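Local coordinates for protein alpha-1,3-glucanase (Paenibacillus glycanilyticus, PDB 6K0P) that hydrolyses alpha-1,3-glucan as a family 87 glycoside hydrolase, at residues G43-E48 against W134-A139; N79-N84 against V103-S108; G393-L398 against G428-V433; R472-I477 against Q505-E510. The protein carries 1 engineered substitution. One frame throughout, in Å; residues are numbered along the deposited sequence.

The four contacts fall into two pairs that lie on opposite sides of the chain's centre. Interactions 1 and 2 belong to the N-terminal galactose-binding-like beta-sandwich and touch each other, since strands 72-80 and 137-143 are neighbours in one sheet. Interactions 3 and 4 join successive coils of the beta-helix, about 9 Å apart between centres, and are tied together by salt bridges. Chemistry follows place. Interaction 2 is buried, mixing valine packing with bridging water beside a glycan; the others are partly buried. Interaction 1 sets a buried carboxylate against backbone amides. Interaction 3 is mostly a polar corner with weak backbone bonds, whereas interaction 4 is a regular parallel ladder flanked by asparagines and an arginine.

Interaction 1: G43-E48 against W134-A139; sequences GDYAGE and WLYEDA
Glu48 leaves the backbone with CG anti to its carbonyl carbon (chi1 -67°) and then runs extended, which delivers its carboxylate to the amides of Trp134 and Leu135. The first torsion of Tyr45 is of the same kind and lays its ring beside Leu135. The contact ties a loop between strands 34-35 and 55-57 to the entry of strand 137-143, within a beta-sandwich domain of the galactose-binding-like clan. The carboxylate is held by both oxygens: Leu135 N gives a nearly straight bond to Glu48 OE1 (2.8 Å), while Trp134 N reaches the syn lone pair of Glu48 OE2 (3.0 Å). Gly43 N also donates to Glu48 OE2 (2.7 Å), from the anti side, so the same carboxylate also closes the 43-48 bend on itself. An Asx turn at Asp44 shapes the bend between them. Over one face of the Tyr45 ring comes Leu135 CD1, 3.9 Å from the centroid, a CH-pi contact in which the side chains cross at about a right angle; the Tyr45 hydroxyl itself bonds to that of Tyr109. The Tyr136 side chain, about 7 Å from the bound calcium ion, also bonds to Ser54, and its OH donates a short 2.5 Å bond to Tyr45 O.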
loop_
_atom_site.group_PDB
_atom_site.type_symbol
_atom_site.label_atom_id
_atom_site.label_comp_id
_atom_site.label_asym_id
_atom_site.label_seq_id
_atom_site.Cartn_x
_atom_site.Cartn_y
_atom_site.Cartn_z
ATOM N N GLY A 43 -6.064 2.335 15.717
ATOM C CA GLY A 43 -6.391 3.437 16.603
ATOM C C GLY A 43 -5.424 3.605 17.749
ATOM O O GLY A 43 -5.739 4.298 18.721
ATOM N N ASP A 44 -4.248 2.996 17.667
ATOM C CA ASP A 44 -3.257 3.003 18.734
ATOM C C ASP A 44 -1.912 3.405 18.146
ATOM O O ASP A 44 -1.584 3.008 17.022
ATOM C CB ASP A 44 -3.168 1.585 19.308
ATOM C CG ASP A 44 -2.268 1.494 20.500
ATOM O OD1 ASP A 44 -1.052 1.278 20.336
ATOM O OD2 ASP A 44 -2.803 1.639 21.621
ATOM N N TYR A 45 -1.128 4.191 18.893
ATOM C CA TYR A 45 0.146 4.670 18.350
ATOM C C TYR A 45 1.168 3.558 18.138
ATOM O O TYR A 45 2.071 3.719 17.312
ATOM C CB TYR A 45 0.726 5.813 19.202
ATOM C CG TYR A 45 -0.127 7.062 19.134
ATOM C CD1 TYR A 45 -0.174 7.849 17.979
ATOM C CD2 TYR A 45 -0.918 7.429 20.210
ATOM C CE1 TYR A 45 -0.986 8.971 17.915
ATOM C CE2 TYR A 45 -1.731 8.554 20.157
ATOM C CZ TYR A 45 -1.750 9.320 19.010
ATOM O OH TYR A 45 -2.571 10.428 18.974
ATOM N N ALA A 46 1.073 2.441 18.868
ATOM C CA ALA A 46 1.928 1.300 18.552
ATOM C C ALA A 46 1.315 0.467 17.441
ATOM O O ALA A 46 1.980 0.157 16.441
ATOM C CB ALA A 46 2.150 0.428 19.794
ATOM N N GLY A 47 0.034 0.123 17.594
ATOM C CA GLY A 47 -0.613 -0.758 16.634
ATOM C C GLY A 47 -0.580 -0.246 15.209
ATOM O O GLY A 47 -0.566 -1.042 14.268
ATOM N N GLU A 48 -0.563 1.073 15.028
ATOM C CA GLU A 48 -0.563 1.667 13.694
ATOM C C GLU A 48 0.826 2.005 13.177
ATOM O O GLU A 48 0.948 2.479 12.044
ATOM C CB GLU A 48 -1.450 2.914 13.653
ATOM C CG GLU A 48 -2.933 2.603 13.848
ATOM C CD GLU A 48 -3.837 3.701 13.332
ATOM O OE1 GLU A 48 -3.324 4.690 12.769
ATOM O OE2 GLU A 48 -5.074 3.569 13.480
ATOM N N TRP A 134 -5.872 5.983 11.897
ATOM C CA TRP A 134 -5.016 6.528 10.836
ATOM C C TRP A 134 -4.208 7.721 11.358
ATOM O O TRP A 134 -4.280 8.843 10.845
ATOM C CB TRP A 134 -5.820 6.896 9.581
ATOM C CG TRP A 134 -6.486 5.746 8.887
ATOM C CD1 TRP A 134 -6.745 4.491 9.392
ATOM C CD2 TRP A 134 -6.963 5.743 7.540
ATOM N NE1 TRP A 134 -7.382 3.725 8.430
ATOM C CE2 TRP A 134 -7.521 4.475 7.289
ATOM C CE3 TRP A 134 -6.990 6.705 6.526
ATOM C CZ2 TRP A 134 -8.085 4.138 6.059
ATOM C CZ3 TRP A 134 -7.539 6.368 5.301
ATOM C CH2 TRP A 134 -8.076 5.092 5.079
ATOM N N LEU A 135 -3.427 7.441 12.397
ATOM C CA LEU A 135 -2.829 8.467 13.239
ATOM C C LEU A 135 -1.506 8.996 12.706
ATOM O O LEU A 135 -1.105 10.097 13.094
ATOM C CB LEU A 135 -2.588 7.892 14.636
ATOM C CG LEU A 135 -3.811 7.269 15.311
ATOM C CD1 LEU A 135 -3.377 6.468 16.533
ATOM C CD2 LEU A 135 -4.784 8.364 15.715
ATOM N N TYR A 136 -0.824 8.240 11.849
ATOM C CA TYR A 136 0.505 8.601 11.369
ATOM C C TYR A 136 0.441 9.381 10.061
ATOM O O TYR A 136 -0.485 9.228 9.262
ATOM C CB TYR A 136 1.379 7.346 11.208
ATOM C CG TYR A 136 1.874 6.871 12.550
ATOM C CD1 TYR A 136 3.036 7.395 13.095
ATOM C CD2 TYR A 136 1.147 5.959 13.306
ATOM C CE1 TYR A 136 3.474 7.023 14.356
ATOM C CE2 TYR A 136 1.590 5.564 14.565
ATOM C CZ TYR A 136 2.753 6.100 15.080
ATOM O OH TYR A 136 3.207 5.730 16.327
ATOM N N GLU A 137 1.430 10.246 9.870
ATOM C CA GLU A 137 1.617 10.940 8.605
ATOM C C GLU A 137 3.103 11.233 8.437
ATOM O O GLU A 137 3.933 10.843 9.268
ATOM C CB GLU A 137 0.733 12.189 8.506
ATOM C CG GLU A 137 -0.406 12.057 7.489
ATOM C CD GLU A 137 0.085 12.018 6.055
ATOM O OE1 GLU A 137 -0.628 11.476 5.187
ATOM O OE2 GLU A 137 1.181 12.559 5.787
ATOM N N ASP A 138 3.447 11.907 7.341
ATOM C CA ASP A 138 4.839 12.004 6.923
ATOM C C ASP A 138 5.272 13.455 6.788
ATOM O O ASP A 138 4.481 14.334 6.424
ATOM C CB ASP A 138 5.062 11.345 5.557
ATOM C CG ASP A 138 4.889 9.839 5.574
ATOM O OD1 ASP A 138 4.677 9.234 6.659
ATOM O OD2 ASP A 138 4.963 9.258 4.467
ATOM N N ALA A 139 6.555 13.690 7.048
ATOM C CA ALA A 139 7.185 14.977 6.775
ATOM C C ALA A 139 8.406 14.745 5.898
ATOM O O ALA A 139 9.188 13.819 6.140
ATOM C CB ALA A 139 7.616 15.656 8.080
HETATM O O HOH W 1 -1.609 5.188 10.739
#

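Interaction 2: N79-N84 against V103-S108; sequences NAVAEN and VSSKFS. With GLC (alpha-D-glucopyranose), chain D.
Val81 and Val103 supply the apolar part of this contact, with Val81 CG1 lying 4.0 Å from Val103 CG2. The other methyl of Val81, CG2, sits between its own backbone N and carbonyl carbon (chi1 of the residue -63°) and is thereby laid against the backbone, 3.7 Å from Ser105 N. Asn79 extends the same layer: its amide lies alongside Val103 CG1, 3.8 Å from ND2, while Asn79 ND2 spends its hydrogens on Leu77 O and a water. Ile165 touches Asn79, Val81 and Val103 and continues the apolar layer.

One direct hydrogen bond crosses between the segments. Ser105 OG donates to Ala82 O at 2.7 Å, tilted 18° from the carbonyl plane, its OG set between backbone N and carbonyl carbon (chi1 52°). The same hydroxyl meets Thr85 N, which fixes its rotation from a second direction.

Water carries further polar links. One molecule accepts from both Asn79 ND2 and Ser104 N, each at 3.1 Å, bridging the strands where no direct bond is made. Another links the backbone N of Val81, weakly, with the hydroxyl of Ser108.

The sugar contacts come last. Lys106, stretched out fully, donates from NZ to the glucose O4 at 3.3 Å and also to Gln248 O; Ser104, two residues earlier, accepts from Lys106 N through OG, an ST turn. The whole is a join between the two sheets of a beta-sandwich, where the turn after strand 96-104 supplies Ser104, Lys106 and Phe107 to a glycan pocket that Gln248 of the beta-helix part also lines.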
loop_
_atom_site.group_PDB
_atom_site.type_symbol
_atom_site.label_atom_id
_atom_site.label_comp_id
_atom_site.label_asym_id
_atom_site.label_seq_id
_atom_site.Cartn_x
_atom_site.Cartn_y
_atom_site.Cartn_z
ATOM N N ASN A 79 5.520 9.959 11.397
ATOM C CA ASN A 79 5.357 10.454 12.751
ATOM C C ASN A 79 3.879 10.633 13.052
ATOM O O ASN A 79 3.035 10.654 12.154
ATOM C CB ASN A 79 6.087 11.795 12.920
ATOM C CG ASN A 79 5.405 12.920 12.162
ATOM O OD1 ASN A 79 4.505 13.580 12.695
ATOM N ND2 ASN A 79 5.812 13.129 10.903
ATOM N N ALA A 80 3.571 10.766 14.340
ATOM C CA ALA A 80 2.229 11.145 14.762
ATOM C C ALA A 80 2.334 12.331 15.705
ATOM O O ALA A 80 3.148 12.320 16.638
ATOM C CB ALA A 80 1.493 9.984 15.449
ATOM N N VAL A 81 1.518 13.355 15.452
ATOM C CA VAL A 81 1.406 14.518 16.328
ATOM C C VAL A 81 -0.057 14.677 16.717
ATOM O O VAL A 81 -0.920 13.932 16.239
ATOM C CB VAL A 81 1.968 15.795 15.670
ATOM C CG1 VAL A 81 3.458 15.624 15.409
ATOM C CG2 VAL A 81 1.229 16.136 14.371
ATOM N N ALA A 82 -0.336 15.642 17.590
ATOM C CA ALA A 82 -1.695 15.854 18.066
ATOM C C ALA A 82 -2.626 16.228 16.919
ATOM O O ALA A 82 -2.218 16.831 15.927
ATOM C CB ALA A 82 -1.703 16.985 19.092
ATOM N N GLU A 83 -3.898 15.871 17.074
ATOM C CA GLU A 83 -4.913 16.311 16.124
ATOM C C GLU A 83 -4.925 17.833 16.005
ATOM O O GLU A 83 -4.652 18.554 16.970
ATOM C CB GLU A 83 -6.287 15.797 16.584
ATOM C CG GLU A 83 -7.512 16.403 15.883
ATOM C CD GLU A 83 -7.625 16.047 14.401
ATOM O OE1 GLU A 83 -6.697 16.379 13.621
ATOM O OE2 GLU A 83 -8.664 15.451 14.011
ATOM N N ASN A 84 -5.200 18.312 14.789
ATOM C CA ASN A 84 -5.349 19.739 14.497
ATOM C C ASN A 84 -4.118 20.544 14.908
ATOM O O ASN A 84 -4.213 21.608 15.527
ATOM C CB ASN A 84 -6.628 20.317 15.105
ATOM C CG ASN A 84 -7.005 21.655 14.499
ATOM O OD1 ASN A 84 -6.772 21.901 13.313
ATOM N ND2 ASN A 84 -7.588 22.527 15.310
ATOM N N VAL A 103 5.971 19.068 10.506
ATOM C CA VAL A 103 5.112 17.957 10.897
ATOM C C VAL A 103 3.693 18.471 11.074
ATOM O O VAL A 103 3.465 19.613 11.489
ATOM C CB VAL A 103 5.619 17.231 12.161
ATOM C CG1 VAL A 103 6.967 16.582 11.882
ATOM C CG2 VAL A 103 5.726 18.191 13.338
ATOM N N SER A 104 2.725 17.614 10.761
ATOM C CA SER A 104 1.336 18.048 10.725
ATOM C C SER A 104 0.409 16.850 10.789
ATOM O O SER A 104 0.726 15.779 10.273
ATOM C CB SER A 104 1.047 18.798 9.424
ATOM O OG SER A 104 -0.305 19.204 9.365
ATOM N N SER A 105 -0.764 17.064 11.385
ATOM C CA SER A 105 -1.833 16.076 11.338
ATOM C C SER A 105 -2.934 16.455 10.348
ATOM O O SER A 105 -4.048 15.927 10.444
ATOM C CB SER A 105 -2.416 15.838 12.731
ATOM O OG SER A 105 -2.776 17.072 13.330
ATOM N N LYS A 106 -2.642 17.355 9.399
ATOM C CA LYS A 106 -3.653 17.767 8.421
ATOM C C LYS A 106 -4.301 16.571 7.720
ATOM O O LYS A 106 -5.522 16.549 7.509
ATOM C CB LYS A 106 -3.022 18.708 7.398
ATOM C CG LYS A 106 -3.954 19.025 6.231
ATOM C CD LYS A 106 -3.296 19.955 5.229
ATOM C CE LYS A 106 -4.275 20.298 4.103
ATOM N NZ LYS A 106 -3.730 21.351 3.207
ATOM N N PHE A 107 -3.506 15.563 7.365
ATOM C CA PHE A 107 -3.977 14.431 6.573
ATOM C C PHE A 107 -4.250 13.176 7.391
ATOM O O PHE A 107 -4.727 12.183 6.830
ATOM C CB PHE A 107 -2.984 14.134 5.440
ATOM C CG PHE A 107 -2.909 15.236 4.422
ATOM C CD1 PHE A 107 -3.910 15.377 3.482
ATOM C CD2 PHE A 107 -1.856 16.149 4.430
ATOM C CE1 PHE A 107 -3.872 16.397 2.542
ATOM C CE2 PHE A 107 -1.802 17.179 3.492
ATOM C CZ PHE A 107 -2.814 17.302 2.546
ATOM N N SER A 108 -3.958 13.193 8.689
ATOM C CA SER A 108 -4.187 12.052 9.560
ATOM C C SER A 108 -5.442 12.278 10.408
ATOM O O SER A 108 -6.106 13.317 10.321
ATOM C CB SER A 108 -2.949 11.805 10.425
ATOM O OG SER A 108 -2.532 13.016 11.048
HETATM C C1 GLC D . 3.342 21.525 4.297
HETATM C C2 GLC D . 2.486 20.664 5.218
HETATM C C3 GLC D . 1.287 20.061 4.500
HETATM C C4 GLC D . 0.525 21.202 3.853
HETATM C C5 GLC D . 1.461 22.046 3.004
HETATM C C6 GLC D . 0.656 23.169 2.361
HETATM O O2 GLC D . 3.291 19.696 5.859
HETATM O O3 GLC D . 0.463 19.500 5.472
HETATM O O4 GLC D . -0.514 20.740 3.003
HETATM O O5 GLC D . 2.545 22.547 3.776
HETATM O O6 GLC D . 0.217 24.084 3.351
HETATM O O HOH W 2 2.056 13.508 11.291
HETATM O O HOH W 3 3.869 15.031 9.510
HETATM O O HOH W 4 -0.246 12.683 12.728
HETATM O O HOH W 5 -6.758 15.951 11.258
#

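Interaction 3: G393-L398 against G428-V433; sequences GGSDNL and GDQDTV. With ACY (acetic acid), chain L.
Ser395 OG is gripped from two directions: Gln430 N donates to it at 3.0 Å, and it in turn donates to an acetate oxygen, ACY O, at 2.7 Å. With OG anti to the backbone nitrogen (chi1 -173°), the hydroxyl stands over the Gly428-Gln430 turn. The acetate, probably from the crystallisation liquor, is held at its other oxygen by Asp429 N, so hydroxyl and amide pinch the small anion together. An alanine here would remove OG, and the backbone N of Gln430 would probably be left without its acceptor and the acetate with one donor fewer.

Backbone bonds continue the join. Gly428 N meets Gly394 O at 2.9 Å from well above the carbonyl plane, whereas Val433 N approaches Asn397 O at 2.9 Å almost straight on, where parallel strands begin. Both glycines matter: a side chain at Gly428 would run into Ser395 CB, and the backbone of Gly394 leaves no room for one. Beyond them Leu398 CD1 packs 3.7 Å from Val433 CG1.

Toward solvent, the Asp396 carboxylate and Gln430 amide run side by side with planes 75° apart, and Gln430 OE1 rests on Asp396 CB. A water joins Gly393 O, Asn397 ND2 and Thr432 OG1, and Asp429 reaches on to Lys475. This chemistry implies a beta-helix corner reliant on serine, glycine and water, with firm parallel pairing beginning only at Val433 N to Asn397 O, after two weak bonds.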
loop_
_atom_site.group_PDB
_atom_site.type_symbol
_atom_site.label_atom_id
_atom_site.label_comp_id
_atom_site.label_asym_id
_atom_site.label_seq_id
_atom_site.Cartn_x
_atom_site.Cartn_y
_atom_site.Cartn_z
ATOM N N GLY A 393 -10.478 -13.233 -8.492
ATOM C CA GLY A 393 -10.642 -13.951 -9.748
ATOM C C GLY A 393 -9.503 -13.676 -10.720
ATOM O O GLY A 393 -8.453 -13.136 -10.374
ATOM N N GLY A 394 -9.732 -14.072 -11.966
ATOM C CA GLY A 394 -8.766 -13.870 -13.032
ATOM C C GLY A 394 -8.131 -15.185 -13.444
ATOM O O GLY A 394 -8.391 -16.242 -12.867
ATOM N N SER A 395 -7.282 -15.097 -14.465
ATOM C CA SER A 395 -6.598 -16.276 -14.978
ATOM C C SER A 395 -5.225 -15.859 -15.480
ATOM O O SER A 395 -5.083 -14.803 -16.104
ATOM C CB SER A 395 -7.415 -16.954 -16.094
ATOM O OG SER A 395 -6.829 -18.192 -16.483
ATOM N N ASP A 396 -4.218 -16.683 -15.188
ATOM C CA ASP A 396 -2.854 -16.464 -15.679
ATOM C C ASP A 396 -2.302 -15.101 -15.254
ATOM O O ASP A 396 -1.833 -14.313 -16.075
ATOM C CB ASP A 396 -2.763 -16.661 -17.197
ATOM C CG ASP A 396 -1.334 -16.633 -17.708
ATOM O OD1 ASP A 396 -0.423 -17.124 -17.008
ATOM O OD2 ASP A 396 -1.120 -16.116 -18.823
ATOM N N ASN A 397 -2.348 -14.832 -13.955
ATOM C CA ASN A 397 -1.789 -13.609 -13.393
ATOM C C ASN A 397 -0.725 -13.970 -12.370
ATOM O O ASN A 397 -0.887 -14.928 -11.602
ATOM C CB ASN A 397 -2.873 -12.772 -12.735
ATOM C CG ASN A 397 -3.869 -12.245 -13.737
ATOM O OD1 ASN A 397 -3.506 -11.497 -14.648
ATOM N ND2 ASN A 397 -5.130 -12.633 -13.591
ATOM N N LEU A 398 0.361 -13.198 -12.359
ATOM C CA LEU A 398 1.531 -13.487 -11.542
ATOM C C LEU A 398 1.752 -12.361 -10.539
ATOM O O LEU A 398 1.715 -11.183 -10.907
ATOM C CB LEU A 398 2.764 -13.615 -12.434
ATOM C CG LEU A 398 4.108 -13.799 -11.730
ATOM C CD1 LEU A 398 4.180 -15.129 -10.963
ATOM C CD2 LEU A 398 5.224 -13.707 -12.768
ATOM N N GLY A 428 -10.066 -18.503 -13.410
ATOM C CA GLY A 428 -10.108 -19.225 -14.665
ATOM C C GLY A 428 -9.268 -20.487 -14.653
ATOM O O GLY A 428 -8.966 -21.058 -13.600
ATOM N N ASP A 429 -8.876 -20.919 -15.852
ATOM C CA ASP A 429 -8.259 -22.230 -16.038
ATOM C C ASP A 429 -6.737 -22.212 -16.011
ATOM O O ASP A 429 -6.121 -23.282 -16.116
ATOM C CB ASP A 429 -8.756 -22.866 -17.339
ATOM C CG ASP A 429 -10.175 -23.382 -17.216
ATOM O OD1 ASP A 429 -10.752 -23.302 -16.109
ATOM O OD2 ASP A 429 -10.712 -23.866 -18.232
ATOM N N GLN A 430 -6.114 -21.047 -15.877
ATOM C CA GLN A 430 -4.668 -20.954 -15.759
ATOM C C GLN A 430 -4.318 -20.342 -14.408
ATOM O O GLN A 430 -5.076 -19.527 -13.866
ATOM C CB GLN A 430 -4.064 -20.142 -16.924
ATOM C CG GLN A 430 -4.328 -20.796 -18.281
ATOM C CD GLN A 430 -3.628 -20.113 -19.451
ATOM O OE1 GLN A 430 -3.009 -19.062 -19.303
ATOM N NE2 GLN A 430 -3.722 -20.721 -20.627
ATOM N N ASP A 431 -3.165 -20.746 -13.875
ATOM C CA ASP A 431 -2.817 -20.434 -12.492
ATOM C C ASP A 431 -2.762 -18.936 -12.211
ATOM O O ASP A 431 -2.256 -18.137 -13.010
ATOM C CB ASP A 431 -1.446 -21.013 -12.149
ATOM C CG ASP A 431 -1.510 -22.452 -11.701
ATOM O OD1 ASP A 431 -2.606 -22.943 -11.345
ATOM O OD2 ASP A 431 -0.447 -23.089 -11.708
ATOM N N THR A 432 -3.263 -18.576 -11.034
ATOM C CA THR A 432 -2.928 -17.328 -10.370
ATOM C C THR A 432 -1.815 -17.680 -9.398
ATOM O O THR A 432 -1.992 -18.553 -8.541
ATOM C CB THR A 432 -4.154 -16.804 -9.630
ATOM O OG1 THR A 432 -5.189 -16.514 -10.582
ATOM C CG2 THR A 432 -3.810 -15.546 -8.829
ATOM N N VAL A 433 -0.659 -17.043 -9.560
ATOM C CA VAL A 433 0.566 -17.467 -8.895
ATOM C C VAL A 433 1.027 -16.378 -7.940
ATOM O O VAL A 433 1.165 -15.212 -8.335
ATOM C CB VAL A 433 1.679 -17.788 -9.908
ATOM C CG1 VAL A 433 2.973 -18.168 -9.175
ATOM C CG2 VAL A 433 1.240 -18.886 -10.861
HETATM C C ACY L . -8.834 -19.238 -19.096
HETATM O O ACY L . -7.642 -18.772 -18.983
HETATM O OXT ACY L . -9.511 -19.695 -18.182
HETATM C CH3 ACY L . -9.364 -19.182 -20.544
HETATM O O HOH W 6 -5.879 -13.946 -11.275
HETATM O O HOH W 7 0.102 -18.359 -14.582
#

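Interaction 4: R472-I477 against Q505-E510; sequences RAIKNI and QNIRVE
Asn476 and Asn506 set their side-chain amides side by side, pointing the same way but with planes 46° apart. Asn506 ND2 donates to Asn476 OD1 at 2.9 Å along a nearly straight line, and that oxygen lies in the Asn506 amide plane. Asn476 ND2 turns instead to Gly428 O. The third flat group, the Arg508 guanidinium, has Asn506 O at its edge: NH1 donates to it at 3.0 Å within the guanidinium plane, but comes from well above the carbonyl plane of Asn506. Asn506 O also takes Ile477 N at 2.9 Å, so two donors grip it. A chain bent at its second and third torsions (chi2 94°) folds Arg508 back to this place, and its NH2 forms a salt bridge with Asp431. A leucine in its place would probably leave the Asp431 carboxylate without that charge and Asn506 O with one donor fewer.

Beyond the asparagines, Ile477 and Ile507 lie side by side, CG1 of Ile477 3.6 Å from CD1 of Ile507. Asn476 N to Gln505 O and Arg508 N to Ile477 O, both 3.0 Å, complete the parallel pairing. Asparagines in left-handed backbone conformation, set side by side and amide-bonded from one coil to the next, recall the asparagine ladders of pectate-lyase-like parallel beta-helices.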
loop_
_atom_site.group_PDB
_atom_site.type_symbol
_atom_site.label_atom_id
_atom_site.label_comp_id
_atom_site.label_asym_id
_atom_site.label_seq_id
_atom_site.Cartn_x
_atom_site.Cartn_y
_atom_site.Cartn_z
ATOM N N ARG A 472 -18.205 -17.654 -6.798
ATOM C CA ARG A 472 -17.708 -18.005 -8.117
ATOM C C ARG A 472 -16.552 -18.994 -7.987
ATOM O O ARG A 472 -16.052 -19.263 -6.891
ATOM C CB ARG A 472 -17.272 -16.753 -8.889
ATOM C CG ARG A 472 -18.372 -15.705 -9.071
ATOM C CD ARG A 472 -19.508 -16.214 -9.953
ATOM N NE ARG A 472 -20.524 -15.181 -10.143
ATOM C CZ ARG A 472 -21.661 -15.124 -9.459
ATOM N NH1 ARG A 472 -21.938 -16.047 -8.547
ATOM N NH2 ARG A 472 -22.529 -14.147 -9.686
ATOM N N ALA A 473 -16.126 -19.528 -9.133
ATOM C CA ALA A 473 -15.128 -20.590 -9.157
ATOM C C ALA A 473 -13.849 -20.165 -8.450
ATOM O O ALA A 473 -13.341 -19.056 -8.647
ATOM C CB ALA A 473 -14.807 -20.966 -10.605
ATOM N N ILE A 474 -13.316 -21.075 -7.641
ATOM C CA ILE A 474 -12.068 -20.880 -6.912
ATOM C C ILE A 474 -11.148 -22.037 -7.284
ATOM O O ILE A 474 -11.355 -23.182 -6.846
ATOM C CB ILE A 474 -12.298 -20.748 -5.394
ATOM C CG1 ILE A 474 -10.985 -20.861 -4.620
ATOM C CG2 ILE A 474 -13.334 -21.764 -4.882
ATOM C CD1 ILE A 474 -10.098 -19.635 -4.741
ATOM N N LYS A 475 -10.158 -21.756 -8.126
ATOM C CA LYS A 475 -9.369 -22.824 -8.723
ATOM C C LYS A 475 -8.051 -22.271 -9.235
ATOM O O LYS A 475 -7.929 -21.083 -9.551
ATOM C CB LYS A 475 -10.125 -23.525 -9.865
ATOM C CG LYS A 475 -10.688 -22.577 -10.933
ATOM C CD LYS A 475 -11.327 -23.366 -12.075
ATOM C CE LYS A 475 -12.132 -22.471 -13.002
ATOM N NZ LYS A 475 -12.741 -23.250 -14.134
ATOM N N ASN A 476 -7.060 -23.161 -9.323
ATOM C CA ASN A 476 -5.790 -22.861 -9.979
ATOM C C ASN A 476 -5.063 -21.714 -9.278
ATOM O O ASN A 476 -4.826 -20.649 -9.847
ATOM C CB ASN A 476 -6.003 -22.605 -11.475
ATOM C CG ASN A 476 -6.592 -23.810 -12.169
ATOM O OD1 ASN A 476 -6.071 -24.916 -12.027
ATOM N ND2 ASN A 476 -7.704 -23.622 -12.875
ATOM N N ILE A 477 -4.723 -21.965 -8.015
ATOM C CA ILE A 477 -4.028 -21.023 -7.144
ATOM C C ILE A 477 -2.751 -21.704 -6.688
ATOM O O ILE A 477 -2.807 -22.788 -6.097
ATOM C CB ILE A 477 -4.880 -20.665 -5.916
ATOM C CG1 ILE A 477 -6.259 -20.139 -6.331
ATOM C CG2 ILE A 477 -4.123 -19.694 -5.002
ATOM C CD1 ILE A 477 -6.231 -18.854 -7.109
ATOM N N GLN A 505 -10.290 -26.223 -6.231
ATOM C CA GLN A 505 -9.499 -27.199 -6.973
ATOM C C GLN A 505 -8.152 -26.603 -7.351
ATOM O O GLN A 505 -8.035 -25.400 -7.605
ATOM C CB GLN A 505 -10.243 -27.688 -8.222
ATOM C CG GLN A 505 -11.522 -28.439 -7.871
ATOM C CD GLN A 505 -12.177 -29.099 -9.071
ATOM O OE1 GLN A 505 -12.241 -28.521 -10.149
ATOM N NE2 GLN A 505 -12.661 -30.319 -8.889
ATOM N N ASN A 506 -7.133 -27.463 -7.398
ATOM C CA ASN A 506 -5.765 -27.050 -7.739
ATOM C C ASN A 506 -5.303 -25.859 -6.901
ATOM O O ASN A 506 -4.868 -24.834 -7.431
ATOM C CB ASN A 506 -5.608 -26.752 -9.231
ATOM C CG ASN A 506 -5.796 -27.976 -10.094
ATOM O OD1 ASN A 506 -5.727 -29.108 -9.609
ATOM N ND2 ASN A 506 -6.020 -27.754 -11.386
ATOM N N ILE A 507 -5.420 -25.999 -5.585
ATOM C CA ILE A 507 -4.896 -25.029 -4.625
ATOM C C ILE A 507 -3.657 -25.661 -4.016
ATOM O O ILE A 507 -3.760 -26.663 -3.299
ATOM C CB ILE A 507 -5.919 -24.702 -3.529
ATOM C CG1 ILE A 507 -7.317 -24.462 -4.113
ATOM C CG2 ILE A 507 -5.426 -23.532 -2.659
ATOM C CD1 ILE A 507 -7.415 -23.252 -5.033
ATOM N N ARG A 508 -2.483 -25.101 -4.293
ATOM C CA ARG A 508 -1.236 -25.711 -3.856
ATOM C C ARG A 508 -0.368 -24.681 -3.154
ATOM O O ARG A 508 -0.309 -23.521 -3.574
ATOM C CB ARG A 508 -0.459 -26.297 -5.031
ATOM C CG ARG A 508 -1.250 -27.314 -5.845
ATOM C CD ARG A 508 -1.935 -26.638 -7.017
ATOM N NE ARG A 508 -0.964 -26.280 -8.045
ATOM C CZ ARG A 508 -1.152 -25.338 -8.964
ATOM N NH1 ARG A 508 -2.279 -24.636 -8.987
ATOM N NH2 ARG A 508 -0.203 -25.105 -9.863
ATOM N N VAL A 509 0.304 -25.129 -2.095
ATOM C CA VAL A 509 1.158 -24.299 -1.249
ATOM C C VAL A 509 2.506 -25.001 -1.163
ATOM O O VAL A 509 2.561 -26.179 -0.793
ATOM C CB VAL A 509 0.543 -24.138 0.153
ATOM C CG1 VAL A 509 1.361 -23.187 1.005
ATOM C CG2 VAL A 509 -0.917 -23.660 0.057
ATOM N N GLU A 510 3.589 -24.296 -1.510
ATOM C CA GLU A 510 4.911 -24.919 -1.597
ATOM C C GLU A 510 5.975 -23.995 -1.015
ATOM O O GLU A 510 6.025 -22.812 -1.365
ATOM C CB GLU A 510 5.278 -25.204 -3.061
ATOM C CG GLU A 510 4.248 -26.010 -3.842
ATOM C CD GLU A 510 4.589 -26.128 -5.321
ATOM O OE1 GLU A 510 5.471 -25.377 -5.804
ATOM O OE2 GLU A 510 3.963 -26.969 -6.005
#